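Angiotensin-converting enzyme (Anopheles gambiae, PDB 6S1Y) probably cleaves peptides as a zinc-dependent metallopeptidase of the angiotensin-converting enzyme family. Local coordinates at residues D295-N301 with D531-T536; F352-H357 with D389-V395; Q541-M545 with A557-L561. All coordinates share one frame; numbering follows the deposited sequence.

In the fold
Interaction 2 lies at the zinc site, where helices 349-368 and 381-395 both supply metal ligands and γ-glutamyl glutamate is bound. Interaction 1 adjoins it, with centres about 13 Å apart. The two touch directly: Ile532 N is within 3.1 Å of Ser394 OG, a probable hydrogen bond, and Phe296 CD1 packs 3.6 Å from Leu391 CD1. Interaction 3 is further out, about 16 Å from interaction 1 and about 19 Å from interaction 2, centre to centre. It touches interaction 1 but not interaction 2, whose nearest atoms are about 5 Å away. Interactions 1 and 3 share the N-acetylglucosamine, which is attached at Asn301 and hydrogen-bonded by Lys543.

Interaction 1. Residues D295-N301 with D531-T536; sequences DFFTSLN and DIYQST. With NAG (2-acetamido-2-deoxy-beta-D-glucopyranose), chain C.
The ring of Tyr533 leans over one face of Phe296 at the C-terminal end of helix 286-299. The helix closes in a Schellman motif, and the facing loop makes a type II beta turn from Ile532 to Ser535. The two rings meet obliquely. Their planes are 52° apart, and Tyr533 CD1 sits over the rim of the Phe296 ring, 3.8 Å from Phe296 CD2. Ile532 CG1 comes to the edge of the same ring, near its plane. The Asp295 carboxylate swings away from its own N (chi1 176°) and extends to the tyrosine hydroxyl. Tyr533 OH donates to Asp295 OD2 at 2.7 Å, and Asp295 OD2 accepts through its syn lone pair. The acceptor lies in the plane of the tyrosine ring, but the carboxylate is turned 56° from that plane.

Ser299 joins helix and turn. Ser299 OG donates to Phe296 O, one turn back, at 2.6 Å. Ser299 OG also accepts from Gln534 N at 3.1 Å, so one hydroxyl links both backbones. Asp531 OD1 accepts from Tyr533 N in an Asx turn. Asp531 OD2 is hydrogen-bonded to His400 and salt-bridged to Lys403. Leu300 lays CD2 under the turn, 3.2 Å from Ile532 O.

Asn301, with positive phi, is the C-prime residue of the Schellman motif. It also carries the glycan: Asn301 ND2 is bonded to C1 of the N-acetylglucosamine. Next to this link, Asn301 CB packs 4.0 Å from Thr536 CG2.

Interaction 2. Residues F352-H357 with D389-V395; sequences FFVVHH and DVLSLSV. With ZN (zinc ion), chain G; KSN ((2~{S})-2-[[(4~{S})-4-azanyl-5-oxidanyl-5-oxidanylidene-pentanoyl]amino]pentanedioic acid), chain H.
His357 CG is anti to the backbone N (chi1 174°), and Asp389 CG is anti to its carbonyl carbon. These torsions bring the imidazole of one helix to the carboxylate of the other. His357 ND1 donates to Asp389 OD1 at 3.2 Å, with an angle of 155° at the hydrogen. The oxygen lies in the ring plane, but the bond reaches it from above the carboxylate plane. His357 NE2 binds the zinc ion at 2.0 Å. The carboxylate is therefore a second-shell partner that fixes the ring rotation and would be expected to make the imidazole a stronger donor to the metal. His361 and Glu385 complete the protein ligands. Both oxygens of one carboxylate of the bound γ-glutamyl glutamate bind the zinc ion, O15 at 1.9 Å and O14 more loosely at 2.5 Å. His357 is the first histidine of the HExxH motif of zinc peptidases.

A water extends the link. It donates to Asp389 OD1 at 2.6 Å and to Phe353 O, and accepts from Ser392 OG. Asp389 OD2 is held by Gln504.

Further along, the two methyls of Val395 fork to different rings. Val395 CG2 is 3.6 Å from His356 NE2, and Val395 CG1 is 4.0 Å from Phe353 CE1. His356 ND1 donates to Phe352 O of its own helix, with the acceptor in the ring plane. This holds His356 CE1 over the centre of the Phe352 ring.

The two segments run in roughly opposed directions, 143° between their N-to-C directions, with axes 8.3 Å apart. Helix 286-299 packs on Leu391 and Val395, while helix 495-514 lies against Asp389, Val390 and Leu393.

Interaction 3. Residues Q541-M545 with A557-L561; sequences QLKEM and AMEVL. With NAG (2-acetamido-2-deoxy-beta-D-glucopyranose), chain C.
Two successive helices, 536-547 and 554-562, form an antiparallel helical hairpin, and Met545 is its knob into a hole. The segment axes are 8.5 Å apart and run at 171° to each other. The Met545 side chain sits among Ala557, Met558, Val560 and Leu561. It leaves its helix with CG trans to N (chi1 -180°) and stays extended to the sulfur, which carries it across to the second helix. The bend at chi3 turns the methyl group toward Leu561, with Met545 CE 3.7 Å from Leu561 CD2. Ala557 also lines the hole, with Ala557 CB 4.1 Å from Met545 CG.

Val560 points toward the first helix. Val560 CG1 touches both Glu544 and Met545, and lies 4.1 Å from Met545 CB. The aliphatic part of Glu544 crosses it obliquely, with Glu544 CG at 3.9 Å from Val560 CG1. Leu561 spreads its two methyls over different residues. Leu561 CD1 packs 3.8 Å from Gln541 CB, and Leu561 CD2 lies 4.0 Å from Leu542 CD1. The Leu542 and Leu561 side chains run side by side, pointing the same way.

Lys543 belongs to the glycan side of helix 536-547. Lys543 NZ donates to O6 of the N-acetylglucosamine at 2.7 Å.

Beyond the hairpin lies helix 495-514. Its Leu514 touches Gln541, Phe507 touches Met545 and Met558, and Ile503 touches Met558. Phe383 of helix 381-395 touches Met545, Ala557 and Met558, so the hairpin rests on the helix that also carries zinc ligand Glu385.

Interaction 1. Residues D295-N301 with D531-T536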
loop_
_atom_site.group_PDB
_atom_site.type_symbol
_atom_site.label_atom_id
_atom_site.label_comp_id
_atom_site.label_asym_id
_atom_site.label_seq_id
_atom_site.Cartn_x
_atom_site.Cartn_y
_atom_site.Cartn_z
ATOM N N ASP A 295 9.716 -19.763 0.029
ATOM C CA ASP A 295 9.301 -21.061 0.565
ATOM C C ASP A 295 7.813 -21.098 0.888
ATOM O O ASP A 295 7.147 -22.116 0.670
ATOM C CB ASP A 295 10.096 -21.393 1.824
ATOM C CG ASP A 295 9.636 -22.692 2.472
ATOM O OD1 ASP A 295 9.908 -23.784 1.898
ATOM O OD2 ASP A 295 9.002 -22.633 3.553
ATOM N N PHE A 296 7.271 -20.013 1.439
ATOM C CA PHE A 296 5.850 -20.013 1.769
ATOM C C PHE A 296 5.023 -20.190 0.501
ATOM O O PHE A 296 4.115 -21.028 0.450
ATOM C CB PHE A 296 5.488 -18.728 2.512
ATOM C CG PHE A 296 4.222 -18.828 3.319
ATOM C CD1 PHE A 296 3.010 -19.066 2.702
ATOM C CD2 PHE A 296 4.244 -18.665 4.694
ATOM C CE1 PHE A 296 1.850 -19.157 3.432
ATOM C CE2 PHE A 296 3.080 -18.751 5.432
ATOM C CZ PHE A 296 1.885 -18.993 4.799
ATOM N N PHE A 297 5.354 -19.442 -0.555
ATOM C CA PHE A 297 4.615 -19.572 -1.809
ATOM C C PHE A 297 4.774 -20.969 -2.415
ATOM O O PHE A 297 3.810 -21.535 -2.946
ATOM C CB PHE A 297 5.079 -18.507 -2.807
ATOM C CG PHE A 297 4.426 -17.167 -2.620
ATOM C CD1 PHE A 297 3.098 -16.970 -2.986
ATOM C CD2 PHE A 297 5.135 -16.095 -2.099
ATOM C CE1 PHE A 297 2.478 -15.724 -2.812
ATOM C CE2 PHE A 297 4.521 -14.843 -1.934
ATOM C CZ PHE A 297 3.195 -14.665 -2.292
ATOM N N THR A 298 5.983 -21.539 -2.363
ATOM C CA THR A 298 6.163 -22.893 -2.897
ATOM C C THR A 298 5.385 -23.916 -2.069
ATOM O O THR A 298 4.772 -24.835 -2.627
ATOM C CB THR A 298 7.647 -23.267 -2.968
ATOM O OG1 THR A 298 8.235 -23.215 -1.666
ATOM C CG2 THR A 298 8.404 -22.302 -3.882
ATOM N N SER A 299 5.353 -23.747 -0.740
ATOM C CA SER A 299 4.520 -24.600 0.097
ATOM C C SER A 299 3.060 -24.586 -0.328
ATOM O O SER A 299 2.305 -25.489 0.054
ATOM C CB SER A 299 4.613 -24.156 1.558
ATOM O OG SER A 299 3.639 -23.145 1.837
ATOM N N LEU A 300 2.626 -23.567 -1.075
ATOM C CA LEU A 300 1.247 -23.492 -1.544
ATOM C C LEU A 300 1.083 -24.007 -2.974
ATOM O O LEU A 300 0.056 -23.729 -3.611
ATOM C CB LEU A 300 0.723 -22.054 -1.463
ATOM C CG LEU A 300 0.700 -21.364 -0.094
ATOM C CD1 LEU A 300 0.374 -19.879 -0.224
ATOM C CD2 LEU A 300 -0.296 -22.032 0.834
ATOM N N ASN A 301 2.075 -24.743 -3.491
ATOM C CA ASN A 301 2.060 -25.195 -4.882
ATOM C C ASN A 301 1.931 -24.019 -5.844
ATOM O O ASN A 301 1.221 -24.086 -6.847
ATOM C CB ASN A 301 0.945 -26.203 -5.142
ATOM C CG ASN A 301 1.180 -27.022 -6.412
ATOM O OD1 ASN A 301 2.292 -27.460 -6.674
ATOM N ND2 ASN A 301 0.124 -27.213 -7.205
ATOM N N ASP A 531 -3.104 -20.676 10.075
ATOM C CA ASP A 531 -1.890 -20.675 9.261
ATOM C C ASP A 531 -2.131 -21.537 8.022
ATOM O O ASP A 531 -2.365 -22.745 8.142
ATOM C CB ASP A 531 -0.699 -21.201 10.063
ATOM C CG ASP A 531 0.609 -21.094 9.306
ATOM O OD1 ASP A 531 0.609 -20.451 8.244
ATOM O OD2 ASP A 531 1.647 -21.635 9.764
ATOM N N ILE A 532 -2.069 -20.926 6.833
ATOM C CA ILE A 532 -2.294 -21.682 5.606
ATOM C C ILE A 532 -0.985 -22.195 5.014
ATOM O O ILE A 532 -0.951 -22.647 3.863
ATOM C CB ILE A 532 -3.045 -20.854 4.550
ATOM C CG1 ILE A 532 -2.157 -19.730 4.000
ATOM C CG2 ILE A 532 -4.327 -20.310 5.116
ATOM C CD1 ILE A 532 -2.798 -19.014 2.825
ATOM N N TYR A 533 0.101 -22.098 5.772
ATOM C CA TYR A 533 1.372 -22.681 5.352
ATOM C C TYR A 533 1.215 -24.170 5.034
ATOM O O TYR A 533 0.722 -24.945 5.861
ATOM C CB TYR A 533 2.405 -22.471 6.470
ATOM C CG TYR A 533 3.822 -22.918 6.167
ATOM C CD1 TYR A 533 4.531 -22.388 5.096
ATOM C CD2 TYR A 533 4.467 -23.851 6.980
ATOM C CE1 TYR A 533 5.855 -22.799 4.824
ATOM C CE2 TYR A 533 5.780 -24.264 6.726
ATOM C CZ TYR A 533 6.468 -23.734 5.651
ATOM O OH TYR A 533 7.767 -24.149 5.419
ATOM N N GLN A 534 1.648 -24.558 3.826
ATOM C CA GLN A 534 1.655 -25.938 3.326
ATOM C C GLN A 534 0.272 -26.436 2.953
ATOM O O GLN A 534 0.044 -27.641 2.928
ATOM C CB GLN A 534 2.277 -26.926 4.329
ATOM C CG GLN A 534 3.697 -26.562 4.701
ATOM C CD GLN A 534 4.285 -27.440 5.782
ATOM O OE1 GLN A 534 3.645 -27.725 6.801
ATOM N NE2 GLN A 534 5.530 -27.853 5.579
ATOM N N SER A 535 -0.668 -25.545 2.664
ATOM C CA SER A 535 -2.005 -25.961 2.253
ATOM C C SER A 535 -2.131 -25.786 0.746
ATOM O O SER A 535 -2.589 -24.753 0.259
ATOM C CB SER A 535 -3.098 -25.180 2.970
ATOM O OG SER A 535 -4.357 -25.458 2.358
ATOM N N THR A 536 -1.731 -26.827 0.003
ATOM C CA THR A 536 -1.903 -26.819 -1.445
ATOM C C THR A 536 -3.374 -26.673 -1.833
ATOM O O THR A 536 -3.683 -26.156 -2.914
ATOM C CB THR A 536 -1.298 -28.089 -2.060
ATOM O OG1 THR A 536 -1.965 -29.258 -1.572
ATOM C CG2 THR A 536 0.179 -28.205 -1.721
HETATM C C1 NAG C . 0.165 -27.984 -8.429
HETATM C C2 NAG C . -0.789 -29.173 -8.260
HETATM C C3 NAG C . -0.860 -29.994 -9.546
HETATM C C4 NAG C . -1.181 -29.114 -10.750
HETATM C C5 NAG C . -0.198 -27.940 -10.804
HETATM C C6 NAG C . -0.529 -26.933 -11.880
HETATM C C7 NAG C . -1.104 -30.162 -6.030
HETATM C C8 NAG C . -0.510 -31.038 -4.972
HETATM N N2 NAG C . -0.374 -30.007 -7.140
HETATM O O3 NAG C . -1.880 -30.973 -9.387
HETATM O O4 NAG C . -1.109 -29.885 -11.952
HETATM O O5 NAG C . -0.222 -27.219 -9.561
HETATM O O6 NAG C . 0.394 -25.851 -11.874
HETATM O O7 NAG C . -2.200 -29.627 -5.889
#

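Interaction 2. Residues F352-H357 with D389-V395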
loop_
_atom_site.group_PDB
_atom_site.type_symbol
_atom_site.label_atom_id
_atom_site.label_comp_id
_atom_site.label_asym_id
_atom_site.label_seq_id
_atom_site.Cartn_x
_atom_site.Cartn_y
_atom_site.Cartn_z
ATOM N N PHE A 352 10.096 -7.808 7.385
ATOM C CA PHE A 352 9.724 -9.165 6.999
ATOM C C PHE A 352 8.344 -9.202 6.356
ATOM O O PHE A 352 8.140 -9.932 5.381
ATOM C CB PHE A 352 9.767 -10.078 8.227
ATOM C CG PHE A 352 9.922 -11.544 7.913
ATOM C CD1 PHE A 352 10.652 -11.978 6.812
ATOM C CD2 PHE A 352 9.359 -12.495 8.744
ATOM C CE1 PHE A 352 10.816 -13.347 6.546
ATOM C CE2 PHE A 352 9.511 -13.869 8.481
ATOM C CZ PHE A 352 10.248 -14.288 7.384
ATOM N N PHE A 353 7.373 -8.430 6.892
ATOM C CA PHE A 353 6.045 -8.362 6.280
ATOM C C PHE A 353 6.078 -7.607 4.957
ATOM O O PHE A 353 5.352 -7.961 4.023
ATOM C CB PHE A 353 5.020 -7.704 7.233
ATOM C CG PHE A 353 4.768 -8.508 8.462
ATOM C CD1 PHE A 353 4.461 -9.862 8.369
ATOM C CD2 PHE A 353 4.908 -7.938 9.721
ATOM C CE1 PHE A 353 4.276 -10.622 9.508
ATOM C CE2 PHE A 353 4.723 -8.691 10.860
ATOM C CZ PHE A 353 4.408 -10.035 10.761
ATOM N N VAL A 354 6.870 -6.532 4.865
ATOM C CA VAL A 354 7.014 -5.864 3.571
ATOM C C VAL A 354 7.524 -6.855 2.528
ATOM O O VAL A 354 7.030 -6.895 1.398
ATOM C CB VAL A 354 7.934 -4.635 3.685
ATOM C CG1 VAL A 354 8.237 -4.086 2.311
ATOM C CG2 VAL A 354 7.285 -3.538 4.559
ATOM N N VAL A 355 8.502 -7.693 2.906
ATOM C CA VAL A 355 9.012 -8.715 1.990
ATOM C C VAL A 355 7.860 -9.504 1.394
ATOM O O VAL A 355 7.726 -9.622 0.170
ATOM C CB VAL A 355 10.022 -9.622 2.715
ATOM C CG1 VAL A 355 10.346 -10.871 1.905
ATOM C CG2 VAL A 355 11.315 -8.839 2.995
ATOM N N HIS A 356 6.980 -10.014 2.254
ATOM C CA HIS A 356 5.836 -10.784 1.782
ATOM C C HIS A 356 4.896 -9.945 0.922
ATOM O O HIS A 356 4.405 -10.423 -0.105
ATOM C CB HIS A 356 5.074 -11.364 2.968
ATOM C CG HIS A 356 5.784 -12.496 3.631
ATOM N ND1 HIS A 356 6.786 -12.302 4.549
ATOM C CD2 HIS A 356 5.653 -13.837 3.491
ATOM C CE1 HIS A 356 7.241 -13.474 4.954
ATOM N NE2 HIS A 356 6.567 -14.420 4.328
ATOM N N HIS A 357 4.604 -8.708 1.333
ATOM C CA HIS A 357 3.752 -7.846 0.509
ATOM C C HIS A 357 4.287 -7.783 -0.917
ATOM O O HIS A 357 3.547 -7.980 -1.891
ATOM C CB HIS A 357 3.667 -6.432 1.109
ATOM C CG HIS A 357 2.928 -5.448 0.247
ATOM N ND1 HIS A 357 1.565 -5.254 0.332
ATOM C CD2 HIS A 357 3.364 -4.615 -0.731
ATOM C CE1 HIS A 357 1.194 -4.347 -0.556
ATOM N NE2 HIS A 357 2.267 -3.940 -1.210
ATOM N N ASP A 389 -0.266 -9.612 1.562
ATOM C CA ASP A 389 -0.792 -9.376 2.904
ATOM C C ASP A 389 -1.561 -10.590 3.420
ATOM O O ASP A 389 -1.536 -10.870 4.624
ATOM C CB ASP A 389 -1.661 -8.119 2.911
ATOM C CG ASP A 389 -0.834 -6.827 2.862
ATOM O OD1 ASP A 389 0.430 -6.893 2.817
ATOM O OD2 ASP A 389 -1.472 -5.742 2.860
ATOM N N VAL A 390 -2.212 -11.347 2.536
ATOM C CA VAL A 390 -2.866 -12.586 2.970
ATOM C C VAL A 390 -1.840 -13.539 3.565
ATOM O O VAL A 390 -2.049 -14.109 4.640
ATOM C CB VAL A 390 -3.632 -13.236 1.804
ATOM C CG1 VAL A 390 -4.031 -14.661 2.160
ATOM C CG2 VAL A 390 -4.873 -12.394 1.455
ATOM N N LEU A 391 -0.697 -13.705 2.894
ATOM C CA LEU A 391 0.356 -14.516 3.493
ATOM C C LEU A 391 0.792 -13.922 4.825
ATOM O O LEU A 391 0.991 -14.653 5.800
ATOM C CB LEU A 391 1.566 -14.652 2.562
ATOM C CG LEU A 391 1.399 -15.329 1.200
ATOM C CD1 LEU A 391 2.700 -16.016 0.761
ATOM C CD2 LEU A 391 0.260 -16.292 1.207
ATOM N N SER A 392 0.971 -12.594 4.878
ATOM C CA SER A 392 1.443 -11.976 6.114
ATOM C C SER A 392 0.484 -12.232 7.268
ATOM O O SER A 392 0.925 -12.329 8.422
ATOM C CB SER A 392 1.631 -10.469 5.929
ATOM O OG SER A 392 2.763 -10.207 5.133
ATOM N N LEU A 393 -0.822 -12.335 6.988
ATOM C CA LEU A 393 -1.772 -12.699 8.046
ATOM C C LEU A 393 -1.445 -14.066 8.652
ATOM O O LEU A 393 -1.531 -14.240 9.868
ATOM C CB LEU A 393 -3.209 -12.676 7.516
ATOM C CG LEU A 393 -3.812 -11.271 7.353
ATOM C CD1 LEU A 393 -5.179 -11.309 6.681
ATOM C CD2 LEU A 393 -3.949 -10.578 8.684
ATOM N N SER A 394 -1.081 -15.054 7.824
ATOM C CA SER A 394 -0.701 -16.358 8.364
ATOM C C SER A 394 0.643 -16.276 9.080
ATOM O O SER A 394 0.801 -16.819 10.182
ATOM C CB SER A 394 -0.634 -17.419 7.253
ATOM O OG SER A 394 -1.922 -17.832 6.812
ATOM N N VAL A 395 1.616 -15.590 8.467
ATOM C CA VAL A 395 2.954 -15.504 9.031
ATOM C C VAL A 395 2.933 -14.852 10.398
ATOM O O VAL A 395 3.807 -15.107 11.232
ATOM C CB VAL A 395 3.893 -14.720 8.092
ATOM C CG1 VAL A 395 5.176 -14.421 8.818
ATOM C CG2 VAL A 395 4.184 -15.494 6.835
HETATM ZN ZN ZN G . 1.938 -3.104 -2.999
HETATM C C10 KSN H . 4.787 1.574 -6.545
HETATM C C13 KSN H . 3.668 -1.272 -3.044
HETATM C C17 KSN H . 2.858 2.156 2.468
HETATM C C02 KSN H . 2.445 0.697 2.239
HETATM C C03 KSN H . 2.734 0.132 0.840
HETATM C C04 KSN H . 3.792 0.842 0.012
HETATM C C05 KSN H . 5.008 -0.028 -0.401
HETATM C C07 KSN H . 4.460 0.054 -2.924
HETATM C C08 KSN H . 5.154 0.470 -4.214
HETATM C C09 KSN H . 4.166 0.856 -5.331
HETATM N N01 KSN H . 1.011 0.528 2.495
HETATM N N06 KSN H . 5.327 -0.333 -1.803
HETATM O O11 KSN H . 5.927 2.123 -6.433
HETATM O O12 KSN H . 4.170 1.639 -7.664
HETATM O O14 KSN H . 4.290 -2.355 -2.868
HETATM O O15 KSN H . 2.442 -1.296 -3.266
HETATM O O16 KSN H . 5.759 -0.413 0.445
HETATM O O18 KSN H . 4.041 2.379 2.842
HETATM O O19 KSN H . 2.093 3.145 2.316
HETATM O O HOH W 1 2.341 -7.737 4.377
#

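Interaction 3. Residues Q541-M545 with A557-L561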
loop_
_atom_site.group_PDB
_atom_site.type_symbol
_atom_site.label_atom_id
_atom_site.label_comp_id
_atom_site.label_asym_id
_atom_site.label_seq_id
_atom_site.Cartn_x
_atom_site.Cartn_y
_atom_site.Cartn_z
ATOM N N GLN A 541 -6.724 -22.847 -5.175
ATOM C CA GLN A 541 -7.802 -21.899 -5.443
ATOM C C GLN A 541 -7.260 -20.481 -5.605
ATOM O O GLN A 541 -7.778 -19.703 -6.415
ATOM C CB GLN A 541 -8.846 -21.946 -4.335
ATOM C CG GLN A 541 -9.742 -23.183 -4.379
ATOM C CD GLN A 541 -10.591 -23.239 -5.631
ATOM O OE1 GLN A 541 -11.423 -22.361 -5.871
ATOM N NE2 GLN A 541 -10.375 -24.273 -6.440
ATOM N N LEU A 542 -6.203 -20.139 -4.874
ATOM C CA LEU A 542 -5.606 -18.819 -5.022
ATOM C C LEU A 542 -4.960 -18.658 -6.398
ATOM O O LEU A 542 -5.231 -17.672 -7.101
ATOM C CB LEU A 542 -4.606 -18.591 -3.888
ATOM C CG LEU A 542 -3.884 -17.251 -3.835
ATOM C CD1 LEU A 542 -4.858 -16.089 -3.775
ATOM C CD2 LEU A 542 -2.940 -17.211 -2.631
ATOM N N LYS A 543 -4.113 -19.624 -6.801
ATOM C CA LYS A 543 -3.548 -19.658 -8.155
ATOM C C LYS A 543 -4.596 -19.352 -9.220
ATOM O O LYS A 543 -4.374 -18.539 -10.122
ATOM C CB LYS A 543 -2.961 -21.039 -8.477
ATOM C CG LYS A 543 -1.645 -21.380 -7.868
ATOM C CD LYS A 543 -1.325 -22.861 -8.118
ATOM C CE LYS A 543 -0.974 -23.153 -9.567
ATOM N NZ LYS A 543 -0.837 -24.616 -9.800
ATOM N N GLU A 544 -5.734 -20.044 -9.148
ATOM C CA GLU A 544 -6.772 -19.879 -10.157
ATOM C C GLU A 544 -7.225 -18.425 -10.242
ATOM O O GLU A 544 -7.371 -17.869 -11.337
ATOM C CB GLU A 544 -7.956 -20.805 -9.840
ATOM C CG GLU A 544 -8.912 -21.004 -11.011
ATOM C CD GLU A 544 -10.180 -21.782 -10.649
ATOM O OE1 GLU A 544 -10.096 -22.728 -9.834
ATOM O OE2 GLU A 544 -11.266 -21.444 -11.190
ATOM N N MET A 545 -7.465 -17.788 -9.097
ATOM C CA MET A 545 -7.903 -16.396 -9.123
ATOM C C MET A 545 -6.839 -15.508 -9.761
ATOM O O MET A 545 -7.135 -14.714 -10.655
ATOM C CB MET A 545 -8.238 -15.918 -7.710
ATOM C CG MET A 545 -8.707 -14.466 -7.649
ATOM S SD MET A 545 -9.357 -14.000 -6.010
ATOM C CE MET A 545 -7.864 -13.798 -5.060
ATOM N N ALA A 557 -13.443 -12.805 -10.468
ATOM C CA ALA A 557 -12.173 -13.248 -9.895
ATOM C C ALA A 557 -12.318 -13.536 -8.402
ATOM O O ALA A 557 -11.798 -14.543 -7.901
ATOM C CB ALA A 557 -11.090 -12.200 -10.143
ATOM N N MET A 558 -13.032 -12.671 -7.673
ATOM C CA MET A 558 -13.204 -12.903 -6.246
ATOM C C MET A 558 -13.999 -14.177 -5.989
ATOM O O MET A 558 -13.597 -15.023 -5.183
ATOM C CB MET A 558 -13.908 -11.718 -5.598
ATOM C CG MET A 558 -14.234 -11.959 -4.126
ATOM S SD MET A 558 -14.899 -10.478 -3.382
ATOM C CE MET A 558 -13.372 -9.724 -2.853
ATOM N N GLU A 559 -15.140 -14.329 -6.666
ATOM C CA GLU A 559 -15.944 -15.527 -6.476
ATOM C C GLU A 559 -15.122 -16.798 -6.620
ATOM O O GLU A 559 -15.384 -17.786 -5.928
ATOM C CB GLU A 559 -17.105 -15.543 -7.465
ATOM C CG GLU A 559 -17.955 -16.777 -7.314
ATOM C CD GLU A 559 -19.327 -16.633 -7.925
ATOM O OE1 GLU A 559 -19.461 -15.930 -8.955
ATOM O OE2 GLU A 559 -20.269 -17.232 -7.361
ATOM N N VAL A 560 -14.101 -16.786 -7.475
ATOM C CA VAL A 560 -13.293 -17.983 -7.692
ATOM C C VAL A 560 -12.706 -18.483 -6.383
ATOM O O VAL A 560 -12.570 -19.697 -6.158
ATOM C CB VAL A 560 -12.185 -17.693 -8.724
ATOM C CG1 VAL A 560 -11.050 -18.722 -8.616
ATOM C CG2 VAL A 560 -12.761 -17.660 -10.116
ATOM N N LEU A 561 -12.305 -17.562 -5.517
ATOM C CA LEU A 561 -11.682 -17.943 -4.256
ATOM C C LEU A 561 -12.647 -17.954 -3.084
ATOM O O LEU A 561 -12.484 -18.770 -2.174
ATOM C CB LEU A 561 -10.533 -16.990 -3.938
ATOM C CG LEU A 561 -9.846 -17.217 -2.600
ATOM C CD1 LEU A 561 -9.377 -18.626 -2.470
ATOM C CD2 LEU A 561 -8.690 -16.253 -2.483
HETATM C C1 NAG C . 0.165 -27.984 -8.429
HETATM C C2 NAG C . -0.789 -29.173 -8.260
HETATM C C3 NAG C . -0.860 -29.994 -9.546
HETATM C C4 NAG C . -1.181 -29.114 -10.750
HETATM C C5 NAG C . -0.198 -27.940 -10.804
HETATM C C6 NAG C . -0.529 -26.933 -11.880
HETATM C C7 NAG C . -1.104 -30.162 -6.030
HETATM C C8 NAG C . -0.510 -31.038 -4.972
HETATM N N2 NAG C . -0.374 -30.007 -7.140
HETATM O O3 NAG C . -1.880 -30.973 -9.387
HETATM O O4 NAG C . -1.109 -29.885 -11.952
HETATM O O5 NAG C . -0.222 -27.219 -9.561
HETATM O O6 NAG C . 0.394 -25.851 -11.874
HETATM O O7 NAG C . -2.200 -29.627 -5.889
#